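Local coordinates for signal recognition particle 54 kDa protein (PDB 7EPK) that is the SRP54 subunit of the archaeal signal recognition particle, a multidomain protein joining a helical bundle, a P-loop GTPase-type domain and a helical signal-peptide-binding domain, at residues 358-362 / 420-424; 316-320 / 351-355; 333-337 / 370-374; 326-332 / 413-417. All coordinates share one frame; numbering follows the deposited sequence.

Contact 1. Residues 358-362 / 420-424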
loop_
_atom_site.group_PDB
_atom_site.type_symbol
_atom_site.label_atom_id
_atom_site.label_comp_id
_atom_site.label_asym_id
_atom_site.label_seq_id
_atom_site.Cartn_x
_atom_site.Cartn_y
_atom_site.Cartn_z
ATOM N N ILE A 358 -22.289 -30.075 -22.385
ATOM C CA ILE A 358 -21.892 -31.092 -23.408
ATOM C C ILE A 358 -20.968 -32.127 -22.745
ATOM O O ILE A 358 -21.295 -33.338 -22.800
ATOM C CB ILE A 358 -21.244 -30.425 -24.643
ATOM C CG1 ILE A 358 -22.291 -29.768 -25.548
ATOM C CG2 ILE A 358 -20.402 -31.428 -25.426
ATOM C CD1 ILE A 358 -22.660 -28.361 -25.172
ATOM N N ASP A 359 -19.857 -31.675 -22.151
ATOM C CA ASP A 359 -18.904 -32.515 -21.369
ATOM C C ASP A 359 -18.807 -31.974 -19.932
ATOM O O ASP A 359 -18.091 -30.974 -19.715
ATOM C CB ASP A 359 -17.526 -32.575 -22.034
ATOM C CG ASP A 359 -16.494 -33.405 -21.282
ATOM O OD1 ASP A 359 -16.896 -34.353 -20.581
ATOM O OD2 ASP A 359 -15.287 -33.100 -21.407
ATOM N N GLU A 360 -19.499 -32.626 -18.993
ATOM C CA GLU A 360 -19.513 -32.295 -17.539
ATOM C C GLU A 360 -18.076 -32.319 -16.994
ATOM O O GLU A 360 -17.762 -31.465 -16.141
ATOM C CB GLU A 360 -20.458 -33.269 -16.825
ATOM C CG GLU A 360 -20.111 -33.551 -15.371
ATOM C CD GLU A 360 -19.851 -35.012 -15.027
ATOM O OE1 GLU A 360 -19.977 -35.363 -13.842
ATOM O OE2 GLU A 360 -19.505 -35.794 -15.935
ATOM N N GLY A 361 -17.238 -33.240 -17.491
ATOM C CA GLY A 361 -15.863 -33.486 -17.010
ATOM C C GLY A 361 -14.825 -32.605 -17.687
ATOM O O GLY A 361 -13.631 -32.938 -17.579
ATOM N N ALA A 362 -15.259 -31.526 -18.354
ATOM C CA ALA A 362 -14.400 -30.479 -18.960
ATOM C C ALA A 362 -14.071 -29.406 -17.914
ATOM O O ALA A 362 -12.898 -28.996 -17.860
ATOM C CB ALA A 362 -15.071 -29.871 -20.169
ATOM N N LEU A 420 -12.029 -32.583 -26.356
ATOM C CA LEU A 420 -12.741 -31.283 -26.442
ATOM C C LEU A 420 -12.933 -30.963 -27.919
ATOM O O LEU A 420 -14.081 -30.719 -28.313
ATOM C CB LEU A 420 -11.964 -30.173 -25.725
ATOM C CG LEU A 420 -12.389 -29.879 -24.284
ATOM C CD1 LEU A 420 -13.764 -29.220 -24.247
ATOM C CD2 LEU A 420 -12.383 -31.143 -23.423
ATOM N N LYS A 421 -11.855 -31.041 -28.705
ATOM C CA LYS A 421 -11.807 -30.582 -30.124
ATOM C C LYS A 421 -12.814 -31.341 -31.000
ATOM O O LYS A 421 -13.397 -30.701 -31.912
ATOM C CB LYS A 421 -10.411 -30.749 -30.720
ATOM C CG LYS A 421 -10.325 -30.251 -32.148
ATOM C CD LYS A 421 -9.106 -29.437 -32.399
ATOM C CE LYS A 421 -7.840 -30.253 -32.296
ATOM N NZ LYS A 421 -6.747 -29.589 -33.041
ATOM N N THR A 422 -12.972 -32.650 -30.753
ATOM C CA THR A 422 -13.943 -33.549 -31.435
ATOM C C THR A 422 -15.358 -33.001 -31.233
ATOM O O THR A 422 -15.991 -32.652 -32.234
ATOM C CB THR A 422 -13.863 -34.996 -30.923
ATOM O OG1 THR A 422 -12.525 -35.500 -30.969
ATOM C CG2 THR A 422 -14.750 -35.924 -31.723
ATOM N N MET A 423 -15.805 -32.905 -29.979
ATOM C CA MET A 423 -17.210 -32.586 -29.595
ATOM C C MET A 423 -17.732 -31.374 -30.383
ATOM O O MET A 423 -18.879 -31.444 -30.886
ATOM C CB MET A 423 -17.317 -32.288 -28.095
ATOM C CG MET A 423 -16.939 -33.457 -27.218
ATOM S SD MET A 423 -16.910 -32.973 -25.491
ATOM C CE MET A 423 -15.757 -34.178 -24.834
ATOM N N MET A 424 -16.927 -30.310 -30.492
ATOM C CA MET A 424 -17.354 -28.991 -31.038
ATOM C C MET A 424 -17.356 -29.028 -32.576
ATOM O O MET A 424 -17.497 -27.951 -33.186
ATOM C CB MET A 424 -16.446 -27.868 -30.519
ATOM C CG MET A 424 -16.848 -27.333 -29.140
ATOM S SD MET A 424 -16.870 -28.567 -27.792
ATOM C CE MET A 424 -18.634 -28.815 -27.602
#
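Ile358 and Met423 bring their CA atoms to 7.9 Å, and Ala362 and Leu420 theirs to 7.7 Å, so the 358-362 loop runs beside the last turn of the helix ending at 423 and meets it through side chains alone. Ile358 sets CG2 against both methionines, 3.8 Å from Met423 SD and equally far from Met424 CE. Met423 reaches the loop because its chain is extended beyond CG (chi2 174°), and it lies across Asp359, with Met423 SD 3.5 Å from Asp359 CB. The thioether methyl, Met423 CE, also lies alongside the carboxylate, 3.6 Å from Asp359 OD2. That is contact without a hydrogen bond; the other oxygen, Asp359 OD1, takes a weak bond from Gly361 N within the loop, and Ala362 N bonds back to Asp359 O to close a turn. At the inner end, Ala362 CB faces Leu420 CD1. Such methionine-rich packing fits the signal-peptide-binding (M) domain of SRP54. The loop links helix 350-356 to helix 367-379, and on the other helix Leu420 and Met424 also rest on Val319 of helix 293-320.

Contact 2. Residues 316-320 / 351-355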
loop_
_atom_site.group_PDB
_atom_site.type_symbol
_atom_site.label_atom_id
_atom_site.label_comp_id
_atom_site.label_asym_id
_atom_site.label_seq_id
_atom_site.Cartn_x
_atom_site.Cartn_y
_atom_site.Cartn_z
ATOM N N ALA A 316 -13.922 -20.811 -22.626
ATOM C CA ALA A 316 -15.105 -21.620 -23.005
ATOM C C ALA A 316 -15.583 -21.184 -24.391
ATOM O O ALA A 316 -15.720 -22.053 -25.266
ATOM C CB ALA A 316 -16.208 -21.468 -21.992
ATOM N N GLU A 317 -15.818 -19.886 -24.586
ATOM C CA GLU A 317 -16.267 -19.335 -25.891
ATOM C C GLU A 317 -15.301 -19.810 -26.993
ATOM O O GLU A 317 -15.792 -20.289 -28.024
ATOM C CB GLU A 317 -16.407 -17.810 -25.794
ATOM C CG GLU A 317 -16.928 -17.134 -27.060
ATOM C CD GLU A 317 -18.263 -17.632 -27.600
ATOM O OE1 GLU A 317 -19.062 -18.175 -26.813
ATOM O OE2 GLU A 317 -18.502 -17.476 -28.816
ATOM N N ASP A 318 -13.983 -19.720 -26.765
ATOM C CA ASP A 318 -12.920 -20.061 -27.758
ATOM C C ASP A 318 -12.948 -21.562 -28.067
ATOM O O ASP A 318 -12.487 -21.945 -29.147
ATOM C CB ASP A 318 -11.510 -19.632 -27.310
ATOM C CG ASP A 318 -10.840 -18.599 -28.213
ATOM O OD1 ASP A 318 -11.218 -18.529 -29.408
ATOM O OD2 ASP A 318 -9.927 -17.876 -27.727
ATOM N N VAL A 319 -13.445 -22.389 -27.154
ATOM C CA VAL A 319 -13.666 -23.842 -27.407
ATOM C C VAL A 319 -14.916 -23.974 -28.281
ATOM O O VAL A 319 -14.799 -24.553 -29.370
ATOM C CB VAL A 319 -13.793 -24.630 -26.090
ATOM C CG1 VAL A 319 -14.485 -25.969 -26.272
ATOM C CG2 VAL A 319 -12.439 -24.815 -25.429
ATOM N N LEU A 320 -16.046 -23.414 -27.831
ATOM C CA LEU A 320 -17.388 -23.548 -28.466
ATOM C C LEU A 320 -17.355 -23.021 -29.904
ATOM O O LEU A 320 -18.161 -23.512 -30.710
ATOM C CB LEU A 320 -18.443 -22.798 -27.644
ATOM C CG LEU A 320 -18.705 -23.312 -26.221
ATOM C CD1 LEU A 320 -20.002 -22.736 -25.664
ATOM C CD2 LEU A 320 -18.750 -24.831 -26.158
ATOM N N GLY A 351 -20.561 -19.336 -22.333
ATOM C CA GLY A 351 -19.696 -20.463 -22.727
ATOM C C GLY A 351 -19.697 -21.554 -21.672
ATOM O O GLY A 351 -20.229 -22.633 -21.962
ATOM N N ALA A 352 -19.169 -21.257 -20.481
ATOM C CA ALA A 352 -18.912 -22.220 -19.377
ATOM C C ALA A 352 -20.186 -22.989 -18.976
ATOM O O ALA A 352 -20.051 -24.170 -18.578
ATOM C CB ALA A 352 -18.321 -21.498 -18.190
ATOM N N SER A 353 -21.363 -22.352 -19.035
ATOM C CA SER A 353 -22.680 -22.995 -18.785
ATOM C C SER A 353 -22.849 -24.148 -19.777
ATOM O O SER A 353 -22.973 -25.300 -19.323
ATOM C CB SER A 353 -23.818 -22.001 -18.888
ATOM O OG SER A 353 -25.084 -22.645 -18.816
ATOM N N MET A 354 -22.802 -23.830 -21.077
ATOM C CA MET A 354 -23.069 -24.770 -22.200
ATOM C C MET A 354 -21.880 -25.717 -22.405
ATOM O O MET A 354 -22.117 -26.843 -22.858
ATOM C CB MET A 354 -23.335 -24.021 -23.508
ATOM C CG MET A 354 -24.114 -24.842 -24.513
ATOM S SD MET A 354 -24.488 -23.890 -26.002
ATOM C CE MET A 354 -23.506 -24.753 -27.229
ATOM N N LEU A 355 -20.654 -25.270 -22.103
ATOM C CA LEU A 355 -19.408 -26.078 -22.232
ATOM C C LEU A 355 -19.546 -27.331 -21.362
ATOM O O LEU A 355 -19.300 -28.437 -21.883
ATOM C CB LEU A 355 -18.196 -25.246 -21.791
ATOM C CG LEU A 355 -16.829 -25.623 -22.376
ATOM C CD1 LEU A 355 -15.758 -25.557 -21.298
ATOM C CD2 LEU A 355 -16.813 -26.999 -23.033
#
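Ala316 drives its methyl straight at the backbone of the opposing helix: Ala316 CB lies 3.3 Å from Ala352 N and 3.5 Å from Gly351 C, against the peptide unit that joins them. Gly351 has no side chain to hold the helices apart at this point, and the CA atoms of Ala316 and Gly351 come within 4.7 Å. The short axes approach to 8.8 Å and are inclined at 54°, a close helix crossing with Ala316 against Gly351 that joins the end of the long helix 293-320 to the brief helix 350-356. From this close point the side chains fan out in two directions. Leu320 sends its CD1 branch over the first turn of the other helix, 3.7 Å from Gly351 O, and on towards Met354 CB; its CD2 branch turns the other way, to Leu355 CA. Leu355 holds CG anti to its backbone N (chi1 -155°), which carries the branched end back between the helices. There Leu355 CD1 reaches Ala316 CB at 4.2 Å, while Leu355 CD2 meets Val319 CG1 at 4.1 Å, the two side chains crossing at about a right angle. Leu420 of helix 409-423 packs on both Val319 and Leu355, continuing the apolar layer onto that helix. No hydrogen bond or ion pair spans the two segments. Main-chain bonds such as Leu355 N to Gly351 O stay inside each helix, which suggests that the crossing is set mainly by shape, methyl groups against peptide and branched ends against one another, with no directional polar link.

Contact 3. Residues 333-337 / 370-374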
loop_
_atom_site.group_PDB
_atom_site.type_symbol
_atom_site.label_atom_id
_atom_site.label_comp_id
_atom_site.label_asym_id
_atom_site.label_seq_id
_atom_site.Cartn_x
_atom_site.Cartn_y
_atom_site.Cartn_z
ATOM N N LEU A 333 -7.123 -23.105 -17.791
ATOM C CA LEU A 333 -6.701 -23.709 -16.498
ATOM C C LEU A 333 -6.365 -22.583 -15.522
ATOM O O LEU A 333 -6.949 -22.579 -14.414
ATOM C CB LEU A 333 -5.506 -24.647 -16.707
ATOM C CG LEU A 333 -5.773 -25.857 -17.608
ATOM C CD1 LEU A 333 -4.480 -26.552 -18.016
ATOM C CD2 LEU A 333 -6.720 -26.833 -16.940
ATOM N N ARG A 334 -5.481 -21.656 -15.917
ATOM C CA ARG A 334 -5.114 -20.476 -15.086
ATOM C C ARG A 334 -6.393 -19.861 -14.515
ATOM O O ARG A 334 -6.467 -19.684 -13.302
ATOM C CB ARG A 334 -4.358 -19.412 -15.880
ATOM C CG ARG A 334 -3.995 -18.185 -15.049
ATOM C CD ARG A 334 -3.159 -17.153 -15.793
ATOM N NE ARG A 334 -3.668 -15.799 -15.601
ATOM C CZ ARG A 334 -4.840 -15.343 -16.058
ATOM N NH1 ARG A 334 -5.664 -16.127 -16.742
ATOM N NH2 ARG A 334 -5.189 -14.090 -15.819
ATOM N N ALA A 335 -7.369 -19.590 -15.381
ATOM C CA ALA A 335 -8.670 -18.967 -15.040
ATOM C C ALA A 335 -9.412 -19.823 -14.003
ATOM O O ALA A 335 -9.838 -19.272 -12.965
ATOM C CB ALA A 335 -9.494 -18.760 -16.298
ATOM N N MET A 336 -9.557 -21.119 -14.276
ATOM C CA MET A 336 -10.290 -22.088 -13.415
ATOM C C MET A 336 -9.616 -22.185 -12.038
ATOM O O MET A 336 -10.336 -22.080 -11.009
ATOM C CB MET A 336 -10.310 -23.473 -14.066
ATOM C CG MET A 336 -11.147 -23.534 -15.315
ATOM S SD MET A 336 -10.903 -25.098 -16.150
ATOM C CE MET A 336 -11.955 -26.132 -15.137
ATOM N N ARG A 337 -8.291 -22.366 -12.019
ATOM C CA ARG A 337 -7.485 -22.446 -10.771
ATOM C C ARG A 337 -7.850 -21.286 -9.830
ATOM O O ARG A 337 -8.551 -21.550 -8.846
ATOM C CB ARG A 337 -5.996 -22.489 -11.117
ATOM C CG ARG A 337 -5.534 -23.839 -11.644
ATOM C CD ARG A 337 -4.029 -23.922 -11.741
ATOM N NE ARG A 337 -3.428 -23.729 -10.436
ATOM C CZ ARG A 337 -2.125 -23.674 -10.212
ATOM N NH1 ARG A 337 -1.262 -23.807 -11.209
ATOM N NH2 ARG A 337 -1.694 -23.487 -8.977
ATOM N N MET A 370 -5.011 -29.551 -12.908
ATOM C CA MET A 370 -4.804 -28.280 -13.647
ATOM C C MET A 370 -3.354 -27.815 -13.468
ATOM O O MET A 370 -2.747 -27.441 -14.486
ATOM C CB MET A 370 -5.777 -27.197 -13.173
ATOM C CG MET A 370 -7.236 -27.539 -13.470
ATOM S SD MET A 370 -8.377 -26.168 -13.192
ATOM C CE MET A 370 -9.815 -26.967 -12.479
ATOM N N LYS A 371 -2.808 -27.876 -12.247
ATOM C CA LYS A 371 -1.438 -27.374 -11.923
ATOM C C LYS A 371 -0.392 -28.213 -12.662
ATOM O O LYS A 371 0.656 -27.651 -13.045
ATOM C CB LYS A 371 -1.177 -27.382 -10.409
ATOM C CG LYS A 371 0.106 -26.696 -9.940
ATOM C CD LYS A 371 1.170 -27.658 -9.420
ATOM C CE LYS A 371 2.314 -26.985 -8.680
ATOM N NZ LYS A 371 1.904 -26.489 -7.342
ATOM N N ARG A 372 -0.653 -29.509 -12.839
ATOM C CA ARG A 372 0.284 -30.446 -13.516
ATOM C C ARG A 372 0.211 -30.154 -15.015
ATOM O O ARG A 372 1.269 -30.058 -15.669
ATOM C CB ARG A 372 -0.068 -31.920 -13.247
ATOM C CG ARG A 372 0.319 -32.471 -11.874
ATOM C CD ARG A 372 0.261 -33.999 -11.833
ATOM N NE ARG A 372 -1.010 -34.572 -12.288
ATOM C CZ ARG A 372 -2.082 -34.781 -11.523
ATOM N NH1 ARG A 372 -2.065 -34.467 -10.238
ATOM N NH2 ARG A 372 -3.182 -35.285 -12.055
ATOM N N TRP A 373 -1.012 -30.014 -15.530
ATOM C CA TRP A 373 -1.282 -29.724 -16.957
ATOM C C TRP A 373 -0.611 -28.411 -17.351
ATOM O O TRP A 373 -0.062 -28.361 -18.463
ATOM C CB TRP A 373 -2.787 -29.711 -17.206
ATOM C CG TRP A 373 -3.341 -31.093 -17.301
ATOM C CD1 TRP A 373 -2.697 -32.252 -16.981
ATOM C CD2 TRP A 373 -4.659 -31.468 -17.734
ATOM N NE1 TRP A 373 -3.517 -33.323 -17.192
ATOM C CE2 TRP A 373 -4.732 -32.875 -17.650
ATOM C CE3 TRP A 373 -5.788 -30.763 -18.180
ATOM C CZ2 TRP A 373 -5.885 -33.580 -18.013
ATOM C CZ3 TRP A 373 -6.926 -31.462 -18.539
ATOM C CH2 TRP A 373 -6.971 -32.854 -18.454
ATOM N N MET A 374 -0.620 -27.409 -16.463
ATOM C CA MET A 374 0.007 -26.093 -16.735
ATOM C C MET A 374 1.531 -26.276 -16.814
ATOM O O MET A 374 2.130 -25.785 -17.788
ATOM C CB MET A 374 -0.424 -25.025 -15.722
ATOM C CG MET A 374 -1.784 -24.375 -16.098
ATOM S SD MET A 374 -2.505 -23.174 -14.905
ATOM C CE MET A 374 -1.074 -22.122 -14.656
#
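Leu333 and Met370 meet in the interior of an antiparallel helix pair of the all-helical M domain, the short axes inclined at 152° and 9.9 Å apart. On this inner side the packing is close and wholly apolar. Leu333 divides its branches: Leu333 CD2 lies 3.6 Å from Met370 CG, whereas Leu333 CD1 goes to Trp373 CB, 3.7 Å away, near the root of the indole. Met370 SD lies 3.4 Å from Met336 CB, and the bend at chi3 (-141°) turns the Met370 methyl to Met336 CE, 3.5 Å from it. Leu365 from the preceding loop packs on Leu333, Met370 and Trp373, and Leu312 of helix 293-320 touches Met336.

The outer side, where Lys371 is exposed and Arg337 partly so, is built from long polar chains. Arg337 lays its aliphatic part along Met370 and then turns at chi3, so that one face of the guanidinium is covered by the stem of Lys371, with Lys371 CB 3.7 Å above the plane and offset towards the rim. The two cationic ends stay apart, Arg337 NH2 being 5.0 Å from Lys371 NZ. A salt bridge from Arg337 NE to Glu367 OE2 probably offsets part of this like-charge proximity. Met374 spans both regions: its CG packs on Leu333 CB, and farther out its sulfur comes to Arg337, with Met374 SD 3.6 Å from Arg337 CD.

Contact 4. Residues 326-332 / 413-417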
loop_
_atom_site.group_PDB
_atom_site.type_symbol
_atom_site.label_atom_id
_atom_site.label_comp_id
_atom_site.label_asym_id
_atom_site.label_seq_id
_atom_site.Cartn_x
_atom_site.Cartn_y
_atom_site.Cartn_z
ATOM N N MET A 326 -3.343 -25.336 -27.110
ATOM C CA MET A 326 -2.600 -25.450 -25.827
ATOM C C MET A 326 -2.636 -24.104 -25.097
ATOM O O MET A 326 -2.617 -24.113 -23.855
ATOM C CB MET A 326 -1.145 -25.869 -26.053
ATOM C CG MET A 326 -0.993 -27.352 -26.406
ATOM S SD MET A 326 -1.877 -28.495 -25.282
ATOM C CE MET A 326 -1.513 -30.046 -26.098
ATOM N N ARG A 327 -2.708 -22.989 -25.835
ATOM C CA ARG A 327 -2.721 -21.618 -25.258
ATOM C C ARG A 327 -4.110 -21.344 -24.692
ATOM O O ARG A 327 -4.182 -20.709 -23.619
ATOM C CB ARG A 327 -2.295 -20.566 -26.279
ATOM C CG ARG A 327 -0.786 -20.510 -26.455
ATOM C CD ARG A 327 -0.295 -19.737 -27.667
ATOM N NE ARG A 327 1.156 -19.683 -27.649
ATOM C CZ ARG A 327 1.879 -18.911 -28.433
ATOM N NH1 ARG A 327 3.193 -18.903 -28.316
ATOM N NH2 ARG A 327 1.291 -18.152 -29.345
ATOM N N THR A 328 -5.153 -21.842 -25.362
ATOM C CA THR A 328 -6.563 -21.743 -24.900
ATOM C C THR A 328 -6.681 -22.488 -23.580
ATOM O O THR A 328 -7.122 -21.881 -22.603
ATOM C CB THR A 328 -7.530 -22.324 -25.931
ATOM O OG1 THR A 328 -7.462 -21.501 -27.094
ATOM C CG2 THR A 328 -8.951 -22.410 -25.424
ATOM N N ILE A 329 -6.264 -23.756 -23.580
ATOM C CA ILE A 329 -6.305 -24.666 -22.391
ATOM C C ILE A 329 -5.459 -24.063 -21.257
ATOM O O ILE A 329 -5.911 -24.058 -20.093
ATOM C CB ILE A 329 -5.838 -26.092 -22.755
ATOM C CG1 ILE A 329 -6.712 -26.702 -23.851
ATOM C CG2 ILE A 329 -5.782 -26.967 -21.510
ATOM C CD1 ILE A 329 -6.365 -28.133 -24.177
ATOM N N TYR A 330 -4.269 -23.569 -21.572
ATOM C CA TYR A 330 -3.394 -22.944 -20.558
ATOM C C TYR A 330 -4.110 -21.764 -19.890
ATOM O O TYR A 330 -4.002 -21.643 -18.666
ATOM C CB TYR A 330 -2.088 -22.470 -21.181
ATOM C CG TYR A 330 -1.127 -21.954 -20.151
ATOM C CD1 TYR A 330 -0.276 -22.816 -19.491
ATOM C CD2 TYR A 330 -1.099 -20.622 -19.800
ATOM C CE1 TYR A 330 0.629 -22.358 -18.549
ATOM C CE2 TYR A 330 -0.209 -20.149 -18.852
ATOM C CZ TYR A 330 0.664 -21.017 -18.224
ATOM O OH TYR A 330 1.562 -20.565 -17.297
ATOM N N ARG A 331 -4.792 -20.919 -20.675
ATOM C CA ARG A 331 -5.496 -19.709 -20.179
ATOM C C ARG A 331 -6.737 -20.160 -19.411
ATOM O O ARG A 331 -7.057 -19.528 -18.371
ATOM C CB ARG A 331 -5.894 -18.770 -21.324
ATOM C CG ARG A 331 -4.745 -17.938 -21.876
ATOM C CD ARG A 331 -5.218 -16.858 -22.838
ATOM N NE ARG A 331 -4.118 -16.373 -23.669
ATOM C CZ ARG A 331 -3.819 -16.817 -24.889
ATOM N NH1 ARG A 331 -2.776 -16.322 -25.537
ATOM N NH2 ARG A 331 -4.561 -17.751 -25.461
ATOM N N GLN A 332 -7.398 -21.203 -19.931
ATOM C CA GLN A 332 -8.587 -21.854 -19.327
ATOM C C GLN A 332 -8.226 -22.367 -17.930
ATOM O O GLN A 332 -8.959 -22.044 -16.999
ATOM C CB GLN A 332 -9.075 -22.987 -20.223
ATOM C CG GLN A 332 -10.365 -23.637 -19.737
ATOM C CD GLN A 332 -10.748 -24.790 -20.626
ATOM O OE1 GLN A 332 -10.960 -24.620 -21.829
ATOM N NE2 GLN A 332 -10.787 -25.975 -20.035
ATOM N N LEU A 413 -3.803 -34.875 -20.851
ATOM C CA LEU A 413 -3.998 -33.516 -21.423
ATOM C C LEU A 413 -4.270 -33.685 -22.914
ATOM O O LEU A 413 -5.294 -33.169 -23.413
ATOM C CB LEU A 413 -2.746 -32.650 -21.177
ATOM C CG LEU A 413 -2.643 -31.309 -21.928
ATOM C CD1 LEU A 413 -3.929 -30.499 -21.845
ATOM C CD2 LEU A 413 -1.494 -30.471 -21.391
ATOM N N LEU A 414 -3.365 -34.394 -23.589
ATOM C CA LEU A 414 -3.413 -34.579 -25.053
ATOM C C LEU A 414 -4.806 -35.083 -25.443
ATOM O O LEU A 414 -5.452 -34.427 -26.302
ATOM C CB LEU A 414 -2.268 -35.501 -25.469
ATOM C CG LEU A 414 -1.067 -34.763 -26.065
ATOM C CD1 LEU A 414 -0.607 -33.605 -25.192
ATOM C CD2 LEU A 414 0.086 -35.715 -26.322
ATOM N N VAL A 415 -5.302 -36.129 -24.774
ATOM C CA VAL A 415 -6.663 -36.693 -25.034
ATOM C C VAL A 415 -7.685 -35.579 -24.798
ATOM O O VAL A 415 -8.574 -35.416 -25.666
ATOM C CB VAL A 415 -6.965 -37.941 -24.176
ATOM C CG1 VAL A 415 -8.399 -38.433 -24.341
ATOM C CG2 VAL A 415 -5.997 -39.069 -24.484
ATOM N N TYR A 416 -7.539 -34.845 -23.686
ATOM C CA TYR A 416 -8.442 -33.746 -23.246
ATOM C C TYR A 416 -8.575 -32.760 -24.398
ATOM O O TYR A 416 -9.705 -32.508 -24.888
ATOM C CB TYR A 416 -7.914 -33.046 -21.990
ATOM C CG TYR A 416 -8.783 -31.926 -21.475
ATOM C CD1 TYR A 416 -9.866 -32.186 -20.650
ATOM C CD2 TYR A 416 -8.521 -30.605 -21.807
ATOM C CE1 TYR A 416 -10.671 -31.166 -20.174
ATOM C CE2 TYR A 416 -9.318 -29.575 -21.341
ATOM C CZ TYR A 416 -10.391 -29.858 -20.514
ATOM O OH TYR A 416 -11.185 -28.861 -20.041
ATOM N N TYR A 417 -7.424 -32.274 -24.854
ATOM C CA TYR A 417 -7.307 -31.423 -26.059
ATOM C C TYR A 417 -8.123 -32.088 -27.177
ATOM O O TYR A 417 -9.135 -31.499 -27.575
ATOM C CB TYR A 417 -5.826 -31.152 -26.341
ATOM C CG TYR A 417 -5.516 -30.708 -27.745
ATOM C CD1 TYR A 417 -5.666 -29.394 -28.147
ATOM C CD2 TYR A 417 -5.086 -31.625 -28.686
ATOM C CE1 TYR A 417 -5.391 -29.007 -29.451
ATOM C CE2 TYR A 417 -4.803 -31.256 -29.989
ATOM C CZ TYR A 417 -4.950 -29.943 -30.372
ATOM O OH TYR A 417 -4.617 -29.621 -31.653
#
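Ile329 meets the rings of Tyr416 and Tyr417 at their edges, its CD1 lying near both ring planes and 4.0 Å from Tyr416 CD2. The same methyl, Ile329 CD1, touches the root of the Tyr417 side chain, 3.8 Å from Tyr417 CB. Gln332 NE2 also approaches the edge of the Tyr416 ring, in its plane, and Leu414 O lies in plane at the rim of Tyr417. Outside the two segments, the Trp373 ring meets Tyr416 at a steep tilt. Towards Tyr417, Met326 makes an oblique Met-aromatic contact, Met326 SD standing 5.4 Å from the ring centroid. These groups fill a crossing of two helices in the M domain, close to perpendicular, with the axes of the two short segments 11.3 Å apart at their closest, a separation wide enough for whole side chains to lie between the backbones. Met326, bent at chi2, extends past the ring until Met326 CE reaches Leu414 CD1 at 3.8 Å. Ile329 and Leu413 lie side by side, pointing opposite ways, with Ile329 CG2 4.0 Å from Leu413 CD1. With chi1 at -175° the Gln332 chain leaves opposite its own nitrogen and runs out straight, delivering the amide to the tyrosine hydroxyl with the amide and ring planes 67° apart. Tyr416 OH is gripped a second time by Ala362 O, so this buried hydroxyl has two partners; Tyr417 OH is satisfied elsewhere, by Lys421 and Glu389. The single polar link between the segments is the bond from Gln332 NE2 to Tyr416 OH, 2.9 Å long and bent at the hydrogen (132°), with the oxygen in the amide plane.

In the fold
The four contacts form one continuous packing region. Contacts 1 and 2 lie about 9 Å apart between centres and join where Leu420 CD1 comes 3.9 Å from Val319 CG1. Contacts 3 and 4, also about 9 Å apart between centres, share helix 326-337 and touch where Trp373 CZ3 reaches Tyr416 CG at 3.5 Å. Contact 1 is tied to contact 4 through the Tyr416 hydroxyl, whereas contacts 2 and 3 do not touch, their nearest atoms being about 7 Å apart. The contact centres lie about 29 to 43 Å from the centre of the chain, all on the same side of it, well away from the GDP pocket in the GTPase domain.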